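Local coordinates for single-stranded DNA-binding protein (Enterobacter phage Enc34, PDB 5ODK), which binds single-stranded DNA through an OB-fold domain and probably serves in replication of the phage genome, at residues L53-K57 and D58-A62; I63-I66 and I67-I71; K76-T80 and G81-V85; I92-G95 and D96-F99. One frame throughout, in Å; residues are numbered along the deposited sequence.

Interaction 1. Residues L53-K57 and D58-A62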
loop_
_atom_site.group_PDB
_atom_site.type_symbol
_atom_site.label_atom_id
_atom_site.label_comp_id
_atom_site.label_asym_id
_atom_site.label_seq_id
_atom_site.Cartn_x
_atom_site.Cartn_y
_atom_site.Cartn_z
ATOM N N LEU A 53 1.074 -4.010 -3.502
ATOM C CA LEU A 53 1.340 -4.844 -2.324
ATOM C C LEU A 53 0.434 -6.046 -2.391
ATOM O O LEU A 53 -0.789 -5.903 -2.548
ATOM C CB LEU A 53 1.116 -4.058 -1.051
ATOM C CG LEU A 53 1.876 -2.738 -0.944
ATOM C CD1 LEU A 53 1.416 -1.968 0.271
ATOM C CD2 LEU A 53 3.394 -2.910 -0.892
ATOM N N LEU A 54 1.015 -7.242 -2.312
ATOM C CA LEU A 54 0.288 -8.478 -2.323
ATOM C C LEU A 54 0.232 -8.975 -0.899
ATOM O O LEU A 54 1.255 -9.353 -0.301
ATOM C CB LEU A 54 0.998 -9.459 -3.230
ATOM C CG LEU A 54 1.179 -8.994 -4.659
ATOM C CD1 LEU A 54 1.983 -10.013 -5.428
ATOM C CD2 LEU A 54 -0.147 -8.705 -5.359
ATOM N N MET A 55 -0.967 -8.935 -0.311
ATOM C CA MET A 55 -1.118 -9.166 1.108
ATOM C C MET A 55 -1.784 -10.534 1.325
ATOM O O MET A 55 -2.962 -10.706 1.008
ATOM C CB MET A 55 -1.937 -8.018 1.698
ATOM C CG MET A 55 -2.113 -8.103 3.171
ATOM S SD MET A 55 -2.732 -6.553 3.850
ATOM C CE MET A 55 -4.450 -6.651 3.415
ATOM N N PRO A 56 -1.047 -11.540 1.861
ATOM C CA PRO A 56 -1.651 -12.880 2.043
ATOM C C PRO A 56 -2.899 -12.849 2.911
ATOM O O PRO A 56 -2.892 -12.367 4.045
ATOM C CB PRO A 56 -0.530 -13.678 2.676
ATOM C CG PRO A 56 0.721 -13.047 2.132
ATOM C CD PRO A 56 0.410 -11.569 2.091
ATOM N N LYS A 57 -3.985 -13.360 2.352
ATOM C CA LYS A 57 -5.273 -13.311 3.058
ATOM C C LYS A 57 -5.241 -14.032 4.396
ATOM O O LYS A 57 -5.826 -13.551 5.367
ATOM C CB LYS A 57 -6.369 -13.926 2.201
ATOM C CG LYS A 57 -6.700 -13.162 0.930
ATOM C CD LYS A 57 -7.816 -13.834 0.165
ATOM C CE LYS A 57 -8.304 -13.041 -1.036
ATOM N NZ LYS A 57 -9.333 -13.818 -1.769
ATOM N N ASP A 58 -4.566 -15.180 4.446
ATOM C CA ASP A 58 -4.621 -16.047 5.617
ATOM C C ASP A 58 -3.922 -15.469 6.816
ATOM O O ASP A 58 -4.234 -15.859 7.907
ATOM C CB ASP A 58 -4.156 -17.478 5.301
ATOM C CG ASP A 58 -2.689 -17.602 4.906
ATOM O OD1 ASP A 58 -1.992 -16.608 4.615
ATOM O OD2 ASP A 58 -2.236 -18.772 4.868
ATOM N N THR A 59 -3.020 -14.507 6.629
ATOM C CA THR A 59 -2.288 -13.875 7.740
ATOM C C THR A 59 -2.554 -12.374 7.900
ATOM O O THR A 59 -1.915 -11.705 8.729
ATOM C CB THR A 59 -0.783 -14.086 7.550
ATOM O OG1 THR A 59 -0.436 -13.587 6.253
ATOM C CG2 THR A 59 -0.448 -15.553 7.676
ATOM N N HIS A 60 -3.518 -11.850 7.154
ATOM C CA HIS A 60 -3.813 -10.419 7.187
ATOM C C HIS A 60 -5.294 -10.111 7.302
ATOM O O HIS A 60 -5.705 -9.012 6.948
ATOM C CB HIS A 60 -3.227 -9.675 5.980
ATOM C CG HIS A 60 -1.727 -9.696 5.926
ATOM N ND1 HIS A 60 -1.007 -10.794 5.518
ATOM C CD2 HIS A 60 -0.825 -8.728 6.192
ATOM C CE1 HIS A 60 0.294 -10.504 5.538
ATOM N NE2 HIS A 60 0.429 -9.254 5.952
ATOM N N GLY A 61 -6.078 -11.032 7.879
ATOM C CA GLY A 61 -7.507 -10.776 7.993
ATOM C C GLY A 61 -7.874 -9.550 8.818
ATOM O O GLY A 61 -8.722 -8.761 8.422
ATOM N N ALA A 62 -7.261 -9.393 9.982
ATOM C CA ALA A 62 -7.595 -8.265 10.855
ATOM C C ALA A 62 -7.235 -6.933 10.244
ATOM O O ALA A 62 -8.011 -5.987 10.304
ATOM C CB ALA A 62 -6.933 -8.424 12.216
#
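The imidazole of His-60 has Met-55 lying over one face and the carbonyl oxygen of Pro-56 at its edge. Met-55 CG sits 3.5 Å from the ring centroid, 27° off the normal, which is a CH-pi contact. It is displaced toward the rim, nearest to His-60 CG and CD2. The sulfur follows more obliquely, with Met-55 SD 3.7 Å from His-60 CD2. Met-55 reaches the ring because its CG is anti to the backbone N (chi1 -177°).

The edge contact is polar. His-60 ND1 donates to Pro-56 O at 2.9 Å. The oxygen takes the bond on a lone pair in the carbonyl plane, but it is tilted somewhat out of the ring plane. The bond is bent, with an N-H...O angle of 138°. The proline ring runs alongside the imidazole, and its CD comes 3.6 Å from His-60 CE1. On the far side of the imidazole, NE2 is bonded to Ser-26 O, so both ring nitrogens are held.

These residues form the turn from strand 49-56 into helix 61-76, within an OB fold. His-60 is the N-cap residue of that helix. Two weak backbone bonds close the turn: Thr-59 N to Pro-56 O at 3.4 Å, and His-60 N to Lys-57 O, also 3.4 Å. Pro-56 CB packs against Thr-59 OG1 at 3.6 Å. The Thr-59 side chain is about 4 Å from that of Lys-13, a residue seen at a magnesium site of this protein. Lys-57 extends from the turn, and its NZ forms salt bridges with Asp-94 and Asp-96.

Interaction 2. Residues I63-I66 and I67-I71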
loop_
_atom_site.group_PDB
_atom_site.type_symbol
_atom_site.label_atom_id
_atom_site.label_comp_id
_atom_site.label_asym_id
_atom_site.label_seq_id
_atom_site.Cartn_x
_atom_site.Cartn_y
_atom_site.Cartn_z
ATOM N N ILE A 63 -6.050 -6.840 9.647
ATOM C CA ILE A 63 -5.674 -5.570 9.049
ATOM C C ILE A 63 -6.518 -5.283 7.806
ATOM O O ILE A 63 -6.845 -4.132 7.552
ATOM C CB ILE A 63 -4.141 -5.439 8.796
ATOM C CG1 ILE A 63 -3.743 -3.974 8.477
ATOM C CG2 ILE A 63 -3.674 -6.415 7.754
ATOM C CD1 ILE A 63 -3.979 -3.005 9.605
ATOM N N LYS A 64 -6.929 -6.311 7.071
ATOM C CA LYS A 64 -7.848 -6.073 5.968
ATOM C C LYS A 64 -9.177 -5.515 6.475
ATOM O O LYS A 64 -9.730 -4.619 5.863
ATOM C CB LYS A 64 -8.028 -7.316 5.106
ATOM C CG LYS A 64 -8.661 -6.997 3.738
ATOM C CD LYS A 64 -10.114 -7.334 3.774
ATOM C CE LYS A 64 -10.650 -6.958 2.383
ATOM N NZ LYS A 64 -12.109 -7.143 2.330
ATOM N N LYS A 65 -9.681 -6.062 7.591
ATOM C CA LYS A 65 -10.923 -5.556 8.197
ATOM C C LYS A 65 -10.795 -4.066 8.565
ATOM O O LYS A 65 -11.693 -3.261 8.307
ATOM C CB LYS A 65 -11.309 -6.428 9.401
ATOM C CG LYS A 65 -12.574 -5.983 10.079
ATOM C CD LYS A 65 -13.201 -7.104 10.883
ATOM C CE LYS A 65 -14.527 -6.609 11.414
ATOM N NZ LYS A 65 -15.274 -7.759 11.943
ATOM N N ILE A 66 -9.657 -3.707 9.142
ATOM C CA ILE A 66 -9.399 -2.331 9.477
ATOM C C ILE A 66 -9.367 -1.475 8.205
ATOM O O ILE A 66 -9.898 -0.371 8.159
ATOM C CB ILE A 66 -8.055 -2.222 10.251
ATOM C CG1 ILE A 66 -8.246 -2.751 11.686
ATOM C CG2 ILE A 66 -7.571 -0.780 10.279
ATOM C CD1 ILE A 66 -6.981 -2.925 12.495
ATOM N N ILE A 67 -8.690 -1.975 7.171
ATOM C CA ILE A 67 -8.649 -1.241 5.890
ATOM C C ILE A 67 -10.058 -0.991 5.367
ATOM O O ILE A 67 -10.363 0.145 4.963
ATOM C CB ILE A 67 -7.786 -2.013 4.856
ATOM C CG1 ILE A 67 -6.312 -1.868 5.204
ATOM C CG2 ILE A 67 -8.053 -1.512 3.435
ATOM C CD1 ILE A 67 -5.421 -2.872 4.502
ATOM N N ASP A 68 -10.934 -2.004 5.425
ATOM C CA ASP A 68 -12.298 -1.789 4.955
ATOM C C ASP A 68 -12.997 -0.685 5.763
ATOM O O ASP A 68 -13.708 0.157 5.214
ATOM C CB ASP A 68 -13.085 -3.088 4.994
ATOM C CG ASP A 68 -12.701 -4.080 3.919
ATOM O OD1 ASP A 68 -12.056 -3.711 2.911
ATOM O OD2 ASP A 68 -13.113 -5.255 4.064
ATOM N N GLU A 69 -12.800 -0.712 7.074
ATOM C CA GLU A 69 -13.381 0.302 7.959
ATOM C C GLU A 69 -12.864 1.701 7.633
ATOM O O GLU A 69 -13.587 2.667 7.580
ATOM C CB GLU A 69 -13.111 -0.044 9.410
ATOM C CG GLU A 69 -13.890 -1.281 9.844
ATOM C CD GLU A 69 -13.413 -1.984 11.084
ATOM O OE1 GLU A 69 -12.454 -1.552 11.727
ATOM O OE2 GLU A 69 -14.046 -3.006 11.435
ATOM N N GLN A 70 -11.575 1.801 7.356
ATOM C CA GLN A 70 -10.968 3.093 7.031
ATOM C C GLN A 70 -11.420 3.586 5.659
ATOM O O GLN A 70 -11.581 4.791 5.469
ATOM C CB GLN A 70 -9.442 3.036 7.103
ATOM C CG GLN A 70 -8.974 2.702 8.512
ATOM C CD GLN A 70 -9.405 3.718 9.546
ATOM O OE1 GLN A 70 -9.199 4.908 9.387
ATOM N NE2 GLN A 70 -10.100 3.247 10.576
ATOM N N ILE A 71 -11.644 2.665 4.718
ATOM C CA ILE A 71 -12.256 3.035 3.443
ATOM C C ILE A 71 -13.654 3.657 3.636
ATOM O O ILE A 71 -13.959 4.679 3.023
ATOM C CB ILE A 71 -12.283 1.822 2.498
ATOM C CG1 ILE A 71 -10.880 1.575 1.974
ATOM C CG2 ILE A 71 -13.273 2.004 1.346
ATOM C CD1 ILE A 71 -10.743 0.270 1.223
HETATM O O HOH W 1 -14.399 -4.140 8.179
#
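Lys-64 and Asp-68, one helical turn apart, are joined by a salt bridge on the flank of helix 61-76. Lys-64 NZ lies 2.8 Å from Asp-68 OD2, which is met on its syn lone pair. The other oxygen is farther, with Asp-68 OD1 3.5 Å from Lys-64 NZ. Lys-64 leaves the helix pointing away from Asp-68 and turns back through a bend at chi2 (-101°), an angle well away from staggered. Its CD and CE then run beside the carboxylate. The lysine also makes a cation-pi contact with Trp-109.

A second lysine-acid pair, Lys-65 and Glu-69, meets differently. Glu-69 OE2 touches the aliphatic part of the lysine, 3.6 Å from Lys-65 CG. The charged ends stay apart, with Lys-65 NZ 4.9 Å from Glu-69 OE2. Water 1 donates to Lys-65 O at 2.8 Å and more weakly to Glu-69 OE2.

The backbone bonds are those of a regular alpha-helix. The amides of Ile-67, Asp-68, Glu-69 and Gln-70 each donate to the carbonyl four residues before.

Apolar contacts are looser. Ile-63 CG1 and Ile-67 CD1 are 4.5 Å apart, and both side chains pack on Ile-23 and Met-55 of the sheet. Ile-66 and Gln-70 lie side by side, with Ile-66 CG2 4.1 Å from Gln-70 CG; both reach Leu-17.

The helix is thus amphipathic, with isoleucines set against the strands and charged residues along the outer flank. The close Lys-64 to Asp-68 pair probably steadies one turn electrostatically, whereas Lys-65 and Glu-69 would interact only weakly at their separation.

Interaction 3. Residues K76-T80 and G81-V85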
loop_
_atom_site.group_PDB
_atom_site.type_symbol
_atom_site.label_atom_id
_atom_site.label_comp_id
_atom_site.label_asym_id
_atom_site.label_seq_id
_atom_site.Cartn_x
_atom_site.Cartn_y
_atom_site.Cartn_z
ATOM N N LYS A 76 -17.007 8.731 3.875
ATOM C CA LYS A 76 -17.884 9.587 4.670
ATOM C C LYS A 76 -17.399 11.038 4.699
ATOM O O LYS A 76 -18.206 11.976 4.744
ATOM C CB LYS A 76 -17.977 9.016 6.093
ATOM C CG LYS A 76 -18.958 9.732 6.999
ATOM C CD LYS A 76 -19.044 9.035 8.346
ATOM C CE LYS A 76 -19.952 9.755 9.316
ATOM N NZ LYS A 76 -20.196 8.915 10.519
ATOM N N ASN A 77 -16.068 11.198 4.677
ATOM C CA ASN A 77 -15.458 12.516 4.884
ATOM C C ASN A 77 -14.969 13.196 3.619
ATOM O O ASN A 77 -14.198 14.164 3.682
ATOM C CB ASN A 77 -14.399 12.379 5.961
ATOM C CG ASN A 77 -15.046 12.145 7.344
ATOM O OD1 ASN A 77 -15.950 12.870 7.719
ATOM N ND2 ASN A 77 -14.648 11.095 8.035
ATOM N N HIS A 78 -15.444 12.720 2.474
ATOM C CA HIS A 78 -15.093 13.344 1.220
ATOM C C HIS A 78 -15.522 14.812 1.141
ATOM O O HIS A 78 -16.550 15.212 1.677
ATOM C CB HIS A 78 -15.657 12.528 0.077
ATOM C CG HIS A 78 -15.397 13.100 -1.267
ATOM N ND1 HIS A 78 -14.129 13.196 -1.810
ATOM C CD2 HIS A 78 -16.248 13.609 -2.189
ATOM C CE1 HIS A 78 -14.227 13.730 -3.016
ATOM N NE2 HIS A 78 -15.501 14.001 -3.269
ATOM N N LYS A 79 -14.733 15.630 0.442
ATOM C CA LYS A 79 -14.948 17.068 0.485
ATOM C C LYS A 79 -16.225 17.602 -0.136
ATOM O O LYS A 79 -16.604 18.745 0.157
ATOM C CB LYS A 79 -13.727 17.808 -0.044
ATOM C CG LYS A 79 -13.445 17.555 -1.503
ATOM C CD LYS A 79 -12.201 18.332 -1.916
ATOM C CE LYS A 79 -11.693 17.907 -3.262
ATOM N NZ LYS A 79 -10.611 18.810 -3.699
ATOM N N THR A 80 -16.883 16.821 -0.998
ATOM C CA THR A 80 -18.203 17.244 -1.506
ATOM C C THR A 80 -19.372 16.588 -0.780
ATOM O O THR A 80 -20.527 16.705 -1.224
ATOM C CB THR A 80 -18.344 17.007 -3.001
ATOM O OG1 THR A 80 -18.386 15.607 -3.233
ATOM C CG2 THR A 80 -17.195 17.655 -3.778
ATOM N N GLY A 81 -19.093 15.988 0.378
ATOM C CA GLY A 81 -20.044 15.180 1.144
ATOM C C GLY A 81 -19.794 13.721 0.889
ATOM O O GLY A 81 -18.926 13.334 0.071
ATOM N N ALA A 82 -20.508 12.877 1.603
ATOM C CA ALA A 82 -20.290 11.442 1.506
ATOM C C ALA A 82 -20.263 10.981 0.050
ATOM O O ALA A 82 -21.124 11.360 -0.771
ATOM C CB ALA A 82 -21.348 10.687 2.291
ATOM N N LEU A 83 -19.230 10.199 -0.269
ATOM C CA LEU A 83 -18.971 9.750 -1.623
ATOM C C LEU A 83 -19.328 8.266 -1.735
ATOM O O LEU A 83 -18.937 7.464 -0.886
ATOM C CB LEU A 83 -17.497 9.910 -1.942
ATOM C CG LEU A 83 -17.045 9.676 -3.383
ATOM C CD1 LEU A 83 -17.640 10.730 -4.305
ATOM C CD2 LEU A 83 -15.553 9.702 -3.459
ATOM N N LYS A 84 -20.045 7.894 -2.786
ATOM C CA LYS A 84 -20.319 6.490 -3.061
ATOM C C LYS A 84 -19.264 5.985 -4.054
ATOM O O LYS A 84 -19.049 6.609 -5.086
ATOM C CB LYS A 84 -21.725 6.310 -3.637
ATOM C CG LYS A 84 -22.872 6.826 -2.775
ATOM C CD LYS A 84 -24.254 6.567 -3.397
ATOM C CE LYS A 84 -25.378 6.922 -2.452
ATOM N NZ LYS A 84 -26.677 6.402 -2.977
ATOM N N VAL A 85 -18.623 4.860 -3.734
ATOM C CA VAL A 85 -17.589 4.281 -4.591
ATOM C C VAL A 85 -17.825 2.786 -4.757
ATOM O O VAL A 85 -17.998 2.069 -3.769
ATOM C CB VAL A 85 -16.176 4.547 -3.992
ATOM C CG1 VAL A 85 -15.096 3.965 -4.861
ATOM C CG2 VAL A 85 -15.952 6.040 -3.805
HETATM O O HOH W 2 -20.142 13.530 -2.655
#
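His-78 packs against Leu-83 and, at CB, CG and CD2, against the backbone oxygen of Gly-81. Its CB lies 3.4 Å from Gly-81 O and 3.8 Å from Leu-83 CB. His-78 CG comes next, 3.9 Å from Leu-83 CB. A chi1 of 178° turns one face of the ring to Leu-83. Leu-83 CD2 sits over the ring centre, 4.0 Å from the centroid and only 7° off the normal, in a CH-pi contact. Leu-83 CD1 is on the same face, 3.8 Å from His-78 CD2. Lys-79 CG covers the opposite face near the rim.

At the edge, in the ring plane, Gly-81 O lies 3.5 Å from His-78 CD2. The two nitrogens bond to strand 144-156: ND1 to Ser-153 OG, and NE2 to Glu-155 OE1 at the tip. Glu-155 OE1 also pairs with Thr-80 OG1. These bonds fix the rotation of the imidazole. Water 2 donates to both Thr-80 OG1 and Gly-81 O, a link within the second half of the turn.

Gly-81 N donates to His-78 O at 3.0 Å, from well above the carbonyl plane. Gly-81 has a positive phi of 100° and carries the chain out of the turn.

The bond closes a type I beta turn, His-78 to Gly-81, just after helix 61-76 ends. The turn reverses the chain so that Leu-83 returns beside the helix end. The buried histidine anchors this loop to the sheet.

Interaction 4. Residues I92-G95 and D96-F99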
loop_
_atom_site.group_PDB
_atom_site.type_symbol
_atom_site.label_atom_id
_atom_site.label_comp_id
_atom_site.label_asym_id
_atom_site.label_seq_id
_atom_site.Cartn_x
_atom_site.Cartn_y
_atom_site.Cartn_z
ATOM N N ILE A 92 -7.941 -1.501 -3.026
ATOM C CA ILE A 92 -7.723 -2.886 -2.593
ATOM C C ILE A 92 -8.672 -3.767 -3.392
ATOM O O ILE A 92 -9.854 -3.464 -3.496
ATOM C CB ILE A 92 -7.873 -3.063 -1.085
ATOM C CG1 ILE A 92 -7.566 -4.509 -0.656
ATOM C CG2 ILE A 92 -9.236 -2.599 -0.567
ATOM C CD1 ILE A 92 -7.363 -4.692 0.843
ATOM N N LYS A 93 -8.141 -4.843 -3.951
ATOM C CA LYS A 93 -8.870 -5.762 -4.795
ATOM C C LYS A 93 -8.583 -7.206 -4.395
ATOM O O LYS A 93 -7.632 -7.493 -3.654
ATOM C CB LYS A 93 -8.518 -5.516 -6.290
ATOM C CG LYS A 93 -9.063 -4.181 -6.790
ATOM C CD LYS A 93 -8.825 -3.808 -8.253
ATOM C CE LYS A 93 -9.670 -2.585 -8.610
ATOM N NZ LYS A 93 -9.433 -2.188 -10.007
ATOM N N ASP A 94 -9.445 -8.116 -4.833
ATOM C CA ASP A 94 -9.359 -9.526 -4.475
ATOM C C ASP A 94 -8.518 -10.278 -5.518
ATOM O O ASP A 94 -8.931 -10.432 -6.670
ATOM C CB ASP A 94 -10.781 -10.084 -4.393
ATOM C CG ASP A 94 -10.832 -11.520 -3.929
ATOM O OD1 ASP A 94 -9.828 -12.246 -3.987
ATOM O OD2 ASP A 94 -11.936 -11.939 -3.571
ATOM N N GLY A 95 -7.332 -10.724 -5.109
ATOM C CA GLY A 95 -6.465 -11.444 -6.003
ATOM C C GLY A 95 -7.009 -12.730 -6.593
ATOM O O GLY A 95 -6.591 -13.167 -7.643
ATOM N N ASP A 96 -7.930 -13.365 -5.882
ATOM C CA ASP A 96 -8.555 -14.592 -6.366
ATOM C C ASP A 96 -9.699 -14.358 -7.343
ATOM O O ASP A 96 -10.119 -15.304 -7.997
ATOM C CB ASP A 96 -9.026 -15.446 -5.188
ATOM C CG ASP A 96 -7.877 -15.924 -4.326
ATOM O OD1 ASP A 96 -6.930 -16.489 -4.912
ATOM O OD2 ASP A 96 -7.904 -15.750 -3.087
ATOM N N VAL A 97 -10.145 -13.111 -7.526
ATOM C CA VAL A 97 -11.197 -12.783 -8.535
ATOM C C VAL A 97 -10.739 -11.847 -9.690
ATOM O O VAL A 97 -11.110 -12.058 -10.847
ATOM C CB VAL A 97 -12.437 -12.172 -7.781
ATOM C CG1 VAL A 97 -13.530 -11.735 -8.729
ATOM C CG2 VAL A 97 -12.984 -13.167 -6.765
ATOM N N ASP A 98 -9.939 -10.834 -9.377
ATOM C CA ASP A 98 -9.658 -9.699 -10.280
ATOM C C ASP A 98 -8.337 -9.731 -11.043
ATOM O O ASP A 98 -7.995 -8.780 -11.766
ATOM C CB ASP A 98 -9.743 -8.381 -9.493
ATOM C CG ASP A 98 -11.118 -7.855 -9.377
ATOM O OD1 ASP A 98 -12.050 -8.470 -9.917
ATOM O OD2 ASP A 98 -11.261 -6.800 -8.732
ATOM N N PHE A 99 -7.627 -10.844 -10.885
ATOM C CA PHE A 99 -6.311 -11.002 -11.467
ATOM C C PHE A 99 -6.102 -12.384 -12.020
ATOM O O PHE A 99 -5.098 -13.025 -11.708
ATOM C CB PHE A 99 -5.283 -10.670 -10.424
ATOM C CG PHE A 99 -5.405 -9.276 -9.876
ATOM C CD1 PHE A 99 -6.262 -8.999 -8.844
ATOM C CD2 PHE A 99 -4.628 -8.227 -10.400
ATOM C CE1 PHE A 99 -6.409 -7.725 -8.367
ATOM C CE2 PHE A 99 -4.742 -6.938 -9.895
ATOM C CZ PHE A 99 -5.676 -6.683 -8.884
HETATM O O HOH W 3 -11.634 -7.163 -6.367
HETATM O O HOH W 4 -7.989 -13.468 -9.948
#
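Asp-94 O draws in the backbone of the following turn and forms the tight part of the contact. It accepts from two amides. Asp-98 N donates at 2.9 Å, almost in line with the C=O bond. Val-97 N donates at 3.1 Å from above the carbonyl plane. The side chain of Asp-94 grips the turn as well. Chi1 near 180° (-176°) swings the carboxylate toward the turn and brings Asp-94 OD1 to within 2.9 Å of Asp-96 N. That bond reaches OD1 on its anti side, 34° out of the carboxylate plane. Asp-94 OD2 meets the methyl Val-97 CG2 at 3.6 Å. Phe-99 belongs to the tight part too. The edge of its ring faces Lys-93 CB, 3.7 Å from Phe-99 CE1, and Asp-94 O, 3.7 Å from Phe-99 CD1. Gly-95 CA approaches obliquely. Val-110 and Cys-105 also touch this ring.

The bond from Asp-96 N to Asp-94 OD1 makes an Asx turn at the end of strand 92-94, an edge strand paired with strand 108-115 in the OB-fold sheet. The carboxylates of Asp-94 and Asp-96 come near each other, their planes 76° apart. Lys-57 NZ bridges them, which probably offsets their repulsion. Asp-96 OD1 also accepts from Gly-107 N.

The solvent side is looser. Asp-98 OD2 lies across the aliphatic chain of Lys-93, 3.9 Å from Lys-93 CD, while Lys-93 NZ runs on to a weak hydrogen bond with Ser-88 O. Water 3 accepts from Asp-94 N; its very short approach to Asp-98 OD2 is doubtful. Separately, water 4 bridges Gly-95 O and Phe-99 N.

Interactions 1, 2 and 3 follow helix 61-76 from its N-cap, along its early turns, to the loop after its end. Interactions 1 and 2 touch where Met-55 CE reaches Lys-64 CB at 4.0 Å. Interaction 1 is tied to interaction 4 by Lys-57 NZ, 2.7 Å from Asp-96 OD2 and 2.8 Å from Asp-94 OD1. Interaction 2 packs on interaction 4 through Ile-71 CD1 and Ile-92 CG2, 3.7 Å apart. Interaction 3 stands apart, its nearest atoms about 5 Å from interaction 2 and about 17 Å from interaction 1. Interaction 1 is close to Lys-13 of the magnesium site; interactions 3 and 4 lie away from it.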